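Local coordinates for protein computational Design of Enzyme (Synthetic construct, PDB 3TP4) that is a computationally designed enzyme on a barrel scaffold resembling glycosyl hydrolase family 26, probably built to carry an activated serine within a catalytic triad, at residues V169-H174 against F280-V285; L243-Y248 against A258-D263; M266-A271 against S314-M319. One frame throughout, in Å; residues are numbered along the deposited sequence.

Contact 1: residues V169-H174 against F280-V285; sequences VFRPWH and FTRFGV
Arg-171 reaches across to Thr-281 and Arg-282 with its NH1 corner. Its chain runs straight from CG to NE, with CG opposite the backbone nitrogen (chi1 180°), and so carries the guanidinium well away from its own strand. NH1 stops 3.6 Å from Thr-281 OG1, too loosely for a bond; that hydroxyl is instead hydrogen-bonded to Asp-246, which also takes NH2 of Arg-171 in a salt bridge. NH1 also lies 3.7 Å from Arg-282 CD, while Arg-282 CG lies in plane at the edge of the Arg-171 guanidinium. A leucine in place of Arg-171 would probably leave the Asp-246 carboxylate without its charged mate and take from one face of the His-174 ring the Arg-171 CD methylene that packs there. Strands 168-174 and 282-285 are not neighbours in the parallel sheet of this TIM barrel, so their side chains meet across its interior. Further along, His-174 sets its CG 3.5 Å above the guanidinium plane of Arg-171, toward the rim. The histidine also uses its edge: Arg-282 NH1 lies near the ring plane, 3.9 Å from ND1, with guanidinium and ring turned 84° apart. One water closes this gap, 2.9 Å from His-174 ND1 and accepting from Arg-282 NH1 at 2.7 Å. Arg-282 also has a weak hydrogen bond to Asn-176 and passes near, without touching, an apparent Ser-His-Glu triad.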
ATOM      1  N   VAL A 169       0.589   1.779   8.293  1.00 24.43           N
ATOM      2  CA  VAL A 169       0.474   0.873   7.158  1.00 25.09           C
ATOM      3  C   VAL A 169       0.545   1.730   5.907  1.00 28.80           C
ATOM      4  O   VAL A 169      -0.405   2.457   5.583  1.00 23.89           O
ATOM      5  CB  VAL A 169      -0.854   0.099   7.194  1.00 24.01           C
ATOM      6  CG1 VAL A 169      -0.942  -0.861   6.011  1.00 21.65           C
ATOM      7  CG2 VAL A 169      -0.982  -0.646   8.515  1.00 23.27           C
ATOM      8  N   PHE A 170       1.696   1.690   5.246  1.00 26.23           N
ATOM      9  CA  PHE A 170       1.967   2.559   4.105  1.00 28.27           C
ATOM     10  C   PHE A 170       1.723   1.802   2.815  1.00 24.75           C
ATOM     11  O   PHE A 170       2.281   0.727   2.618  1.00 25.61           O
ATOM     12  CB  PHE A 170       3.428   3.036   4.133  1.00 23.01           C
ATOM     13  CG  PHE A 170       3.805   3.867   2.954  1.00 25.44           C
ATOM     14  CD1 PHE A 170       3.108   5.035   2.662  1.00 27.73           C
ATOM     15  CD2 PHE A 170       4.860   3.493   2.133  1.00 24.73           C
ATOM     16  CE1 PHE A 170       3.455   5.812   1.576  1.00 27.83           C
ATOM     17  CE2 PHE A 170       5.213   4.268   1.043  1.00 27.08           C
ATOM     18  CZ  PHE A 170       4.513   5.424   0.763  1.00 26.05           C
ATOM     19  N   ARG A 171       0.887   2.364   1.948  1.00 20.04           N
ATOM     20  CA  ARG A 171       0.513   1.720   0.700  1.00 22.07           C
ATOM     21  C   ARG A 171       0.985   2.554  -0.481  1.00 24.60           C
ATOM     22  O   ARG A 171       0.279   3.465  -0.931  1.00 26.29           O
ATOM     23  CB  ARG A 171      -1.004   1.549   0.617  1.00 25.36           C
ATOM     24  CG  ARG A 171      -1.453   0.884  -0.671  1.00 29.89           C
ATOM     25  CD  ARG A 171      -2.969   0.743  -0.736  1.00 25.29           C
ATOM     26  NE  ARG A 171      -3.362  -0.023  -1.915  1.00 21.48           N
ATOM     27  CZ  ARG A 171      -4.618  -0.286  -2.257  1.00 23.45           C
ATOM     28  NH1 ARG A 171      -5.628   0.149  -1.498  1.00 21.75           N
ATOM     29  NH2 ARG A 171      -4.857  -0.985  -3.357  1.00 21.38           N
ATOM     30  N   PRO A 172       2.177   2.238  -1.002  1.00 26.65           N
ATOM     31  CA  PRO A 172       2.761   3.080  -2.058  1.00 31.44           C
ATOM     32  C   PRO A 172       2.285   2.754  -3.482  1.00 30.00           C
ATOM     33  O   PRO A 172       2.464   1.634  -3.961  1.00 27.91           O
ATOM     34  CB  PRO A 172       4.265   2.817  -1.919  1.00 28.95           C
ATOM     35  CG  PRO A 172       4.358   1.442  -1.360  1.00 22.47           C
ATOM     36  CD  PRO A 172       3.122   1.220  -0.501  1.00 21.87           C
ATOM     37  N   TRP A 173       1.685   3.749  -4.136  1.00 26.98           N
ATOM     38  CA  TRP A 173       1.351   3.714  -5.567  1.00 23.65           C
ATOM     39  C   TRP A 173       0.184   2.802  -5.925  1.00 26.51           C
ATOM     40  O   TRP A 173       0.377   1.691  -6.440  1.00 26.88           O
ATOM     41  CB  TRP A 173       2.592   3.382  -6.409  1.00 26.88           C
ATOM     42  CG  TRP A 173       3.814   4.115  -5.937  1.00 28.97           C
ATOM     43  CD1 TRP A 173       5.021   3.568  -5.603  1.00 30.00           C
ATOM     44  CD2 TRP A 173       3.939   5.528  -5.717  1.00 25.66           C
ATOM     45  NE1 TRP A 173       5.887   4.554  -5.189  1.00 28.85           N
ATOM     46  CE2 TRP A 173       5.253   5.766  -5.260  1.00 27.03           C
ATOM     47  CE3 TRP A 173       3.076   6.615  -5.880  1.00 26.78           C
ATOM     48  CZ2 TRP A 173       5.722   7.047  -4.959  1.00 33.74           C
ATOM     49  CZ3 TRP A 173       3.535   7.889  -5.561  1.00 29.90           C
ATOM     50  CH2 TRP A 173       4.849   8.094  -5.114  1.00 37.75           C
ATOM     51  N   HIS A 174      -1.030   3.279  -5.650  1.00 26.08           N
ATOM     52  CA  HIS A 174      -2.241   2.549  -6.004  1.00 25.59           C
ATOM     53  C   HIS A 174      -3.211   3.473  -6.763  1.00 25.01           C
ATOM     54  O   HIS A 174      -3.180   4.692  -6.604  1.00 24.74           O
ATOM     55  CB  HIS A 174      -2.911   1.955  -4.751  1.00 20.54           C
ATOM     56  CG  HIS A 174      -3.359   2.993  -3.769  1.00 29.74           C
ATOM     57  ND1 HIS A 174      -4.684   3.329  -3.593  1.00 33.68           N
ATOM     58  CD2 HIS A 174      -2.652   3.800  -2.941  1.00 28.94           C
ATOM     59  CE1 HIS A 174      -4.778   4.283  -2.680  1.00 29.18           C
ATOM     60  NE2 HIS A 174      -3.559   4.590  -2.275  1.00 31.00           N
ATOM     61  N   PHE A 280      -9.145  -6.312   3.344  1.00 18.92           N
ATOM     62  CA  PHE A 280     -10.055  -5.779   2.324  1.00 22.40           C
ATOM     63  C   PHE A 280      -9.793  -4.262   2.237  1.00 21.59           C
ATOM     64  O   PHE A 280     -10.582  -3.447   2.717  1.00 25.96           O
ATOM     65  CB  PHE A 280     -11.504  -6.085   2.749  1.00 22.49           C
ATOM     66  CG  PHE A 280     -12.556  -5.816   1.685  1.00 25.81           C
ATOM     67  CD1 PHE A 280     -12.222  -5.276   0.445  1.00 22.47           C
ATOM     68  CD2 PHE A 280     -13.899  -6.089   1.954  1.00 20.55           C
ATOM     69  CE1 PHE A 280     -13.220  -5.013  -0.524  1.00 24.77           C
ATOM     70  CE2 PHE A 280     -14.899  -5.833   1.008  1.00 24.96           C
ATOM     71  CZ  PHE A 280     -14.567  -5.300  -0.230  1.00 22.38           C
ATOM     72  N   THR A 281      -8.668  -3.891   1.632  1.00 23.17           N
ATOM     73  CA  THR A 281      -8.139  -2.532   1.771  1.00 21.70           C
ATOM     74  C   THR A 281      -9.124  -1.433   1.414  1.00 24.67           C
ATOM     75  O   THR A 281      -9.154  -0.393   2.066  1.00 25.42           O
ATOM     76  CB  THR A 281      -6.800  -2.332   1.001  1.00 23.40           C
ATOM     77  OG1 THR A 281      -6.872  -2.959  -0.291  1.00 21.83           O
ATOM     78  CG2 THR A 281      -5.649  -2.929   1.805  1.00 22.81           C
ATOM     79  N   ARG A 282      -9.926  -1.646   0.383  1.00 21.61           N
ATOM     80  CA  ARG A 282     -10.917  -0.647   0.022  1.00 23.50           C
ATOM     81  C   ARG A 282     -12.251  -1.267  -0.338  1.00 23.11           C
ATOM     82  O   ARG A 282     -12.323  -2.194  -1.154  1.00 22.58           O
ATOM     83  CB  ARG A 282     -10.410   0.211  -1.140  1.00 21.82           C
ATOM     84  CG  ARG A 282      -9.218   1.066  -0.794  1.00 24.90           C
ATOM     85  CD  ARG A 282      -8.852   1.958  -1.977  1.00 32.15           C
ATOM     86  NE  ARG A 282      -9.699   3.151  -2.048  1.00 38.42           N
ATOM     87  CZ  ARG A 282      -9.523   4.129  -2.934  1.00 45.19           C
ATOM     88  NH1 ARG A 282      -8.540   4.048  -3.829  1.00 45.79           N
ATOM     89  NH2 ARG A 282     -10.318   5.187  -2.929  1.00 40.47           N
ATOM     90  N   PHE A 283     -13.305  -0.750   0.282  1.00 20.74           N
ATOM     91  CA  PHE A 283     -14.657  -1.189  -0.015  1.00 23.63           C
ATOM     92  C   PHE A 283     -15.599   0.001   0.053  1.00 23.70           C
ATOM     93  O   PHE A 283     -15.326   0.978   0.753  1.00 28.61           O
ATOM     94  CB  PHE A 283     -15.106  -2.285   0.962  1.00 23.16           C
ATOM     95  CG  PHE A 283     -15.768  -1.764   2.222  1.00 20.64           C
ATOM     96  CD1 PHE A 283     -15.010  -1.232   3.258  1.00 19.82           C
ATOM     97  CD2 PHE A 283     -17.144  -1.823   2.371  1.00 26.26           C
ATOM     98  CE1 PHE A 283     -15.614  -0.782   4.427  1.00 20.99           C
ATOM     99  CE2 PHE A 283     -17.761  -1.360   3.531  1.00 27.54           C
ATOM    100  CZ  PHE A 283     -16.995  -0.838   4.563  1.00 22.02           C
ATOM    101  N   GLY A 284     -16.723  -0.085  -0.652  1.00 26.15           N
ATOM    102  CA  GLY A 284     -17.721   0.973  -0.570  1.00 25.19           C
ATOM    103  C   GLY A 284     -18.775   0.881  -1.663  1.00 28.26           C
ATOM    104  O   GLY A 284     -18.650   0.075  -2.583  1.00 27.77           O
ATOM    105  N   VAL A 285     -19.823   1.689  -1.545  1.00 28.08           N
ATOM    106  CA  VAL A 285     -20.822   1.801  -2.604  1.00 31.18           C
ATOM    107  C   VAL A 285     -20.247   2.642  -3.749  1.00 27.07           C
ATOM    108  O   VAL A 285     -19.761   3.746  -3.521  1.00 26.09           O
ATOM    109  CB  VAL A 285     -22.108   2.473  -2.091  1.00 36.13           C
ATOM    110  CG1 VAL A 285     -23.075   2.730  -3.244  1.00 31.33           C
ATOM    111  CG2 VAL A 285     -22.775   1.611  -1.004  1.00 34.54           C
TER
HETATM  112  O   HOH W   1      -7.006   1.919  -4.611  1.00 32.62           O

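Contact 2: residues L243-Y248 against A258-D263; sequences LGLDTY and AGLVAD
Leu-245 sets both branches of its isobutyl fork against the CB of Asp-263, CD2 at 3.7 Å and CD1 at 3.8 Å, the two side chains meeting at about a right angle. The fork gets there because CG is turned to the far side of the backbone nitrogen (chi1 -175°), which sends it out from the strand to the helix. CD2 also touches Leu-260 CD1, 4.1 Å away. That same leucine methyl reaches Thr-247 CB at 4.1 Å, so Leu-260 CD1 touches two side chains that follow each other on one face of the strand. Beside this apolar patch runs a polar link: a water 2.7 Å from Thr-247 OG1 donates to Asp-263 OD2 at 2.8 Å.

One step outward, the carboxylate of Asp-263 is held by the loop that follows strand 213-217, where the backbone nitrogen of Gly-225 bonds to OD1 and that of Phe-223 to OD2. Leu-264 and Ile-267 add further helix side chains against Leu-245, Phe-256 packs on Thr-247, and Phe-280 touches Leu-260. Asp-246, between the two contacting strand residues, points the other way, into the barrel, where it meets Arg-171 and Thr-281. Strand 242-249 and helix 254-274 are the first two elements of a beta-alpha-beta crossover completed by strand 277-278, the repeating unit of a TIM barrel, and here the helix lies over the strand's outer face.

Although Asp-263 is buried, two main-chain N-H groups and a water proton point at its oxygens; this is likely to favour the ionised carboxylate and keeps it fixed in rotation, leaving its CB for the leucine to rest on.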
ATOM      1  N   LEU A 243      -1.503  -7.781   2.014  1.00 20.35           N
ATOM      2  CA  LEU A 243      -2.054  -7.991   0.684  1.00 23.65           C
ATOM      3  C   LEU A 243      -3.483  -7.488   0.659  1.00 22.62           C
ATOM      4  O   LEU A 243      -4.293  -7.871   1.516  1.00 22.08           O
ATOM      5  CB  LEU A 243      -2.046  -9.480   0.338  1.00 23.11           C
ATOM      6  CG  LEU A 243      -0.697 -10.185   0.463  1.00 35.15           C
ATOM      7  CD1 LEU A 243      -0.880 -11.687   0.373  1.00 40.85           C
ATOM      8  CD2 LEU A 243       0.231  -9.706  -0.617  1.00 38.84           C
ATOM      9  N   GLY A 244      -3.801  -6.659  -0.328  1.00 23.93           N
ATOM     10  CA  GLY A 244      -5.082  -5.971  -0.350  1.00 18.54           C
ATOM     11  C   GLY A 244      -6.035  -6.330  -1.481  1.00 22.49           C
ATOM     12  O   GLY A 244      -5.771  -7.222  -2.284  1.00 23.16           O
ATOM     13  N   LEU A 245      -7.152  -5.611  -1.524  1.00 25.64           N
ATOM     14  CA  LEU A 245      -8.209  -5.822  -2.504  1.00 23.87           C
ATOM     15  C   LEU A 245      -9.107  -4.604  -2.443  1.00 27.93           C
ATOM     16  O   LEU A 245      -9.522  -4.191  -1.354  1.00 25.93           O
ATOM     17  CB  LEU A 245      -9.054  -7.048  -2.143  1.00 20.28           C
ATOM     18  CG  LEU A 245     -10.115  -7.432  -3.177  1.00 24.24           C
ATOM     19  CD1 LEU A 245      -9.457  -8.200  -4.338  1.00 23.76           C
ATOM     20  CD2 LEU A 245     -11.221  -8.288  -2.532  1.00 22.68           C
ATOM     21  N   ASP A 246      -9.417  -4.038  -3.605  1.00 26.73           N
ATOM     22  CA  ASP A 246     -10.231  -2.828  -3.688  1.00 24.19           C
ATOM     23  C   ASP A 246     -11.453  -3.089  -4.558  1.00 30.13           C
ATOM     24  O   ASP A 246     -11.321  -3.363  -5.752  1.00 28.93           O
ATOM     25  CB  ASP A 246      -9.410  -1.681  -4.286  1.00 25.71           C
ATOM     26  CG  ASP A 246      -8.094  -1.464  -3.557  1.00 33.15           C
ATOM     27  OD1 ASP A 246      -8.091  -1.422  -2.311  1.00 24.29           O
ATOM     28  OD2 ASP A 246      -7.056  -1.356  -4.232  1.00 45.05           O
ATOM     29  N   THR A 247     -12.638  -3.000  -3.963  1.00 26.70           N
ATOM     30  CA  THR A 247     -13.863  -3.309  -4.680  1.00 29.74           C
ATOM     31  C   THR A 247     -15.011  -2.419  -4.236  1.00 28.67           C
ATOM     32  O   THR A 247     -15.427  -2.458  -3.071  1.00 25.79           O
ATOM     33  CB  THR A 247     -14.285  -4.773  -4.457  1.00 31.14           C
ATOM     34  OG1 THR A 247     -13.250  -5.637  -4.927  1.00 33.53           O
ATOM     35  CG2 THR A 247     -15.563  -5.076  -5.215  1.00 29.83           C
ATOM     36  N   TYR A 248     -15.511  -1.609  -5.165  1.00 27.25           N
ATOM     37  CA  TYR A 248     -16.711  -0.820  -4.932  1.00 29.80           C
ATOM     38  C   TYR A 248     -17.832  -1.410  -5.780  1.00 32.13           C
ATOM     39  O   TYR A 248     -17.582  -1.931  -6.860  1.00 28.68           O
ATOM     40  CB  TYR A 248     -16.483   0.648  -5.288  1.00 30.79           C
ATOM     41  CG  TYR A 248     -15.794   1.451  -4.205  1.00 36.51           C
ATOM     42  CD1 TYR A 248     -14.878   0.863  -3.343  1.00 31.66           C
ATOM     43  CD2 TYR A 248     -16.075   2.797  -4.033  1.00 42.97           C
ATOM     44  CE1 TYR A 248     -14.254   1.607  -2.337  1.00 29.66           C
ATOM     45  CE2 TYR A 248     -15.454   3.543  -3.039  1.00 47.79           C
ATOM     46  CZ  TYR A 248     -14.545   2.941  -2.194  1.00 38.97           C
ATOM     47  OH  TYR A 248     -13.939   3.686  -1.199  1.00 35.32           O
ATOM     48  N   ALA A 258     -20.961 -12.956  -4.631  1.00 30.48           N
ATOM     49  CA  ALA A 258     -20.225 -14.183  -4.915  1.00 32.70           C
ATOM     50  C   ALA A 258     -18.819 -13.881  -5.411  1.00 28.35           C
ATOM     51  O   ALA A 258     -17.859 -14.533  -4.995  1.00 28.98           O
ATOM     52  CB  ALA A 258     -20.979 -15.065  -5.934  1.00 39.29           C
ATOM     53  N   GLY A 259     -18.697 -12.904  -6.305  1.00 28.37           N
ATOM     54  CA  GLY A 259     -17.395 -12.512  -6.824  1.00 31.22           C
ATOM     55  C   GLY A 259     -16.493 -11.928  -5.741  1.00 27.40           C
ATOM     56  O   GLY A 259     -15.289 -12.182  -5.702  1.00 28.83           O
ATOM     57  N   LEU A 260     -17.079 -11.133  -4.855  1.00 27.68           N
ATOM     58  CA  LEU A 260     -16.316 -10.536  -3.771  1.00 28.20           C
ATOM     59  C   LEU A 260     -15.751 -11.623  -2.854  1.00 25.37           C
ATOM     60  O   LEU A 260     -14.568 -11.608  -2.490  1.00 24.00           O
ATOM     61  CB  LEU A 260     -17.211  -9.589  -2.971  1.00 27.40           C
ATOM     62  CG  LEU A 260     -16.494  -8.936  -1.799  1.00 27.63           C
ATOM     63  CD1 LEU A 260     -15.268  -8.167  -2.299  1.00 22.01           C
ATOM     64  CD2 LEU A 260     -17.444  -8.024  -1.047  1.00 26.80           C
ATOM     65  N   VAL A 261     -16.607 -12.574  -2.487  1.00 26.27           N
ATOM     66  CA  VAL A 261     -16.201 -13.664  -1.603  1.00 22.53           C
ATOM     67  C   VAL A 261     -15.072 -14.498  -2.197  1.00 27.13           C
ATOM     68  O   VAL A 261     -14.127 -14.850  -1.493  1.00 29.07           O
ATOM     69  CB  VAL A 261     -17.403 -14.547  -1.215  1.00 28.61           C
ATOM     70  CG1 VAL A 261     -16.935 -15.855  -0.601  1.00 25.76           C
ATOM     71  CG2 VAL A 261     -18.319 -13.783  -0.266  1.00 27.63           C
ATOM     72  N   ALA A 262     -15.146 -14.796  -3.495  1.00 27.20           N
ATOM     73  CA  ALA A 262     -14.059 -15.533  -4.155  1.00 27.07           C
ATOM     74  C   ALA A 262     -12.711 -14.802  -4.046  1.00 23.90           C
ATOM     75  O   ALA A 262     -11.684 -15.413  -3.740  1.00 25.48           O
ATOM     76  CB  ALA A 262     -14.404 -15.806  -5.619  1.00 27.66           C
ATOM     77  N   ASP A 263     -12.715 -13.496  -4.301  1.00 25.05           N
ATOM     78  CA  ASP A 263     -11.499 -12.697  -4.169  1.00 23.64           C
ATOM     79  C   ASP A 263     -11.019 -12.598  -2.722  1.00 24.70           C
ATOM     80  O   ASP A 263      -9.821 -12.658  -2.458  1.00 24.23           O
ATOM     81  CB  ASP A 263     -11.702 -11.283  -4.720  1.00 19.39           C
ATOM     82  CG  ASP A 263     -11.660 -11.232  -6.246  1.00 28.06           C
ATOM     83  OD1 ASP A 263     -11.318 -12.255  -6.871  1.00 28.94           O
ATOM     84  OD2 ASP A 263     -11.957 -10.158  -6.808  1.00 27.40           O
TER
HETATM   85  O   HOH W   2     -13.658  -8.236  -5.677  1.00 29.54           O

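Contact 3: residues M266-A271 against S314-M319; sequences MIAEIA and SRNAYM
A side-chain amide oxygen pressed against a methyl is the odd feature here: Asn-316 OD1 lies 3.3 Å from Ile-267 CD1 and 3.5 Å from Ile-267 CG1. The isoleucine places CG1 between its backbone nitrogen and carbonyl carbon (chi1 71°), which swings the ethyl arm across the amide at about a right angle. Next along the helix, Ala-268 brings its CB to within 3.6 Å of the carbonyl oxygen of Arg-315 and 3.9 Å from that residue's CB. With so small a side chain on the helix, the loop backbone comes close, the nearest CA atoms, those of Ala-268 and Arg-315, being 5.7 Å apart. Arg-315 is the centre of an inverse gamma turn; its side chain bends at chi3, and NH2 forms a salt bridge with Asp-272, further along the same helix, while its carbonyl oxygen accepts from Arg-28. In TIM-barrel terms, the loop leading into strand 318-321 is being fitted against helix 254-274, with Ser-278 of the intervening strand beside both. The Asn-316 amide is tied at each end: OD1 bonds to Ser-278 OG, and ND2 bonds to the backbone oxygens of Ala-313 and Leu-264. Those bonds fix which way round the amide sits, so a buried polar group can lie against isoleucine with its hydrogen-bonding needs met elsewhere.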
HETATM    1  N   MSE A 266      -9.416 -15.758  -1.848  1.00 27.54           N
HETATM    2  CA  MSE A 266      -8.132 -15.843  -2.523  1.00 24.26           C
HETATM    3  C   MSE A 266      -7.037 -15.076  -1.799  1.00 22.43           C
HETATM    4  O   MSE A 266      -5.951 -15.612  -1.561  1.00 26.68           O
HETATM    5  CB  MSE A 266      -8.259 -15.312  -3.947  1.00 22.89           C
HETATM    6  CG  MSE A 266      -6.945 -15.260  -4.675  1.00 27.24           C
HETATM    7 SE   MSE A 266      -7.182 -14.322  -6.364  1.00 54.17          SE
HETATM    8  CE  MSE A 266      -7.567 -12.500  -5.715  1.00 30.03           C
ATOM      9  N   ILE A 267      -7.288 -13.813  -1.463  1.00 22.52           N
ATOM     10  CA  ILE A 267      -6.231 -13.052  -0.809  1.00 24.28           C
ATOM     11  C   ILE A 267      -5.860 -13.616   0.568  1.00 20.45           C
ATOM     12  O   ILE A 267      -4.697 -13.579   0.950  1.00 25.46           O
ATOM     13  CB  ILE A 267      -6.509 -11.528  -0.750  1.00 23.69           C
ATOM     14  CG1 ILE A 267      -7.629 -11.190   0.234  1.00 20.93           C
ATOM     15  CG2 ILE A 267      -6.809 -10.973  -2.156  1.00 20.51           C
ATOM     16  CD1 ILE A 267      -7.749  -9.676   0.463  1.00 21.42           C
ATOM     17  N   ALA A 268      -6.851 -14.113   1.309  1.00 22.19           N
ATOM     18  CA  ALA A 268      -6.605 -14.731   2.607  1.00 27.84           C
ATOM     19  C   ALA A 268      -5.739 -15.979   2.433  1.00 23.72           C
ATOM     20  O   ALA A 268      -4.853 -16.247   3.241  1.00 27.57           O
ATOM     21  CB  ALA A 268      -7.925 -15.103   3.281  1.00 22.53           C
ATOM     22  N   GLU A 269      -6.017 -16.741   1.375  1.00 24.84           N
ATOM     23  CA  GLU A 269      -5.279 -17.970   1.106  1.00 30.48           C
ATOM     24  C   GLU A 269      -3.837 -17.651   0.756  1.00 32.70           C
ATOM     25  O   GLU A 269      -2.911 -18.301   1.246  1.00 27.99           O
ATOM     26  CB  GLU A 269      -5.930 -18.745  -0.037  1.00 26.97           C
ATOM     27  CG  GLU A 269      -7.184 -19.508   0.361  1.00 29.07           C
ATOM     28  CD  GLU A 269      -7.913 -20.100  -0.839  1.00 41.20           C
ATOM     29  OE1 GLU A 269      -7.417 -19.966  -1.979  1.00 42.19           O
ATOM     30  OE2 GLU A 269      -8.989 -20.693  -0.637  1.00 40.99           O
ATOM     31  N   ILE A 270      -3.644 -16.642  -0.090  1.00 24.64           N
ATOM     32  CA  ILE A 270      -2.286 -16.245  -0.473  1.00 24.32           C
ATOM     33  C   ILE A 270      -1.519 -15.722   0.740  1.00 25.66           C
ATOM     34  O   ILE A 270      -0.360 -16.088   0.973  1.00 29.18           O
ATOM     35  CB  ILE A 270      -2.308 -15.192  -1.602  1.00 28.54           C
ATOM     36  CG1 ILE A 270      -2.913 -15.804  -2.870  1.00 25.13           C
ATOM     37  CG2 ILE A 270      -0.899 -14.670  -1.875  1.00 28.89           C
ATOM     38  CD1 ILE A 270      -3.227 -14.798  -3.959  1.00 27.14           C
ATOM     39  N   ALA A 271      -2.176 -14.863   1.518  1.00 27.54           N
ATOM     40  CA  ALA A 271      -1.594 -14.372   2.757  1.00 26.48           C
ATOM     41  C   ALA A 271      -1.186 -15.550   3.655  1.00 25.58           C
ATOM     42  O   ALA A 271      -0.038 -15.639   4.099  1.00 29.24           O
ATOM     43  CB  ALA A 271      -2.587 -13.431   3.487  1.00 25.06           C
ATOM     44  N   SER A 314     -13.544 -14.493   5.512  1.00 23.82           N
ATOM     45  CA  SER A 314     -13.572 -13.690   6.743  1.00 23.28           C
ATOM     46  C   SER A 314     -12.165 -13.483   7.327  1.00 27.10           C
ATOM     47  O   SER A 314     -11.980 -12.661   8.228  1.00 25.58           O
ATOM     48  CB  SER A 314     -14.493 -14.346   7.780  1.00 31.79           C
ATOM     49  OG  SER A 314     -13.955 -15.590   8.176  1.00 40.29           O
ATOM     50  N   ARG A 315     -11.177 -14.218   6.809  1.00 24.72           N
ATOM     51  CA  ARG A 315      -9.783 -14.061   7.269  1.00 23.23           C
ATOM     52  C   ARG A 315      -9.098 -12.818   6.682  1.00 27.87           C
ATOM     53  O   ARG A 315      -8.034 -12.884   6.057  1.00 24.71           O
ATOM     54  CB  ARG A 315      -8.964 -15.342   7.064  1.00 23.20           C
ATOM     55  CG  ARG A 315      -9.419 -16.477   8.006  1.00 27.01           C
ATOM     56  CD  ARG A 315      -8.607 -17.777   7.809  1.00 25.43           C
ATOM     57  NE  ARG A 315      -7.181 -17.512   7.935  1.00 26.05           N
ATOM     58  CZ  ARG A 315      -6.585 -17.124   9.058  1.00 31.37           C
ATOM     59  NH1 ARG A 315      -7.286 -16.976  10.180  1.00 32.60           N
ATOM     60  NH2 ARG A 315      -5.281 -16.888   9.059  1.00 28.89           N
ATOM     61  N   ASN A 316      -9.724 -11.676   6.933  1.00 29.70           N
ATOM     62  CA  ASN A 316      -9.235 -10.395   6.453  1.00 29.32           C
ATOM     63  C   ASN A 316      -9.286  -9.319   7.541  1.00 29.47           C
ATOM     64  O   ASN A 316     -10.285  -9.171   8.234  1.00 24.75           O
ATOM     65  CB  ASN A 316      -9.998  -9.995   5.194  1.00 27.02           C
ATOM     66  CG  ASN A 316      -9.457 -10.706   3.972  1.00 28.43           C
ATOM     67  OD1 ASN A 316      -8.322 -10.461   3.577  1.00 25.32           O
ATOM     68  ND2 ASN A 316     -10.236 -11.621   3.401  1.00 24.18           N
ATOM     69  N   ALA A 317      -8.185  -8.594   7.689  1.00 25.43           N
ATOM     70  CA  ALA A 317      -7.921  -7.815   8.900  1.00 25.38           C
ATOM     71  C   ALA A 317      -8.699  -6.512   9.032  1.00 19.09           C
ATOM     72  O   ALA A 317      -9.064  -6.122  10.138  1.00 23.94           O
ATOM     73  CB  ALA A 317      -6.434  -7.545   9.020  1.00 23.69           C
ATOM     74  N   TYR A 318      -8.916  -5.825   7.917  1.00 21.14           N
ATOM     75  CA  TYR A 318      -9.663  -4.568   7.934  1.00 24.86           C
ATOM     76  C   TYR A 318     -10.337  -4.282   6.602  1.00 22.58           C
ATOM     77  O   TYR A 318     -10.073  -4.954   5.595  1.00 21.20           O
ATOM     78  CB  TYR A 318      -8.772  -3.387   8.375  1.00 22.38           C
ATOM     79  CG  TYR A 318      -7.552  -3.092   7.501  1.00 23.41           C
ATOM     80  CD1 TYR A 318      -6.310  -3.654   7.796  1.00 23.69           C
ATOM     81  CD2 TYR A 318      -7.634  -2.218   6.414  1.00 21.64           C
ATOM     82  CE1 TYR A 318      -5.188  -3.381   7.023  1.00 21.57           C
ATOM     83  CE2 TYR A 318      -6.499  -1.927   5.621  1.00 19.86           C
ATOM     84  CZ  TYR A 318      -5.284  -2.511   5.941  1.00 24.82           C
ATOM     85  OH  TYR A 318      -4.160  -2.258   5.171  1.00 21.92           O
HETATM   86  N   MSE A 319     -11.227  -3.298   6.607  1.00 25.76           N
HETATM   87  CA  MSE A 319     -11.905  -2.862   5.393  1.00 24.61           C
HETATM   88  C   MSE A 319     -12.201  -1.369   5.519  1.00 22.63           C
HETATM   89  O   MSE A 319     -12.918  -0.942   6.424  1.00 24.01           O
HETATM   90  CB  MSE A 319     -13.204  -3.645   5.200  1.00 24.85           C
HETATM   91  CG  MSE A 319     -14.170  -3.494   6.354  1.00 23.86           C
HETATM   92 SE   MSE A 319     -15.577  -4.851   6.256  1.00 48.69          SE
HETATM   93  CE  MSE A 319     -16.421  -4.339   4.564  1.00 30.09           C
TER

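Overall arrangement
All three contacts belong to the same barrel, seen from different sides of its wall. Contact 1 is partly buried and lies inside, where two strands that are not neighbours meet through polar side chains, two of them arginines, and a water. Contact 2 is wholly buried and contact 3 largely so; both lie outside the strands and share helix 254-274, fixed to strand 242-249 in contact 2 and to the loop before strand 318-321 in contact 3. Contact 2 is mostly methyl on methyl or methylene, while contact 3 sets alkyl groups against an amide and a backbone carbonyl. Asp-246 couples contact 1 to contact 2, whereas contacts 2 and 3 adjoin through apolar side chains, Leu-243 on Ile-270 and Leu-245 on Ile-267.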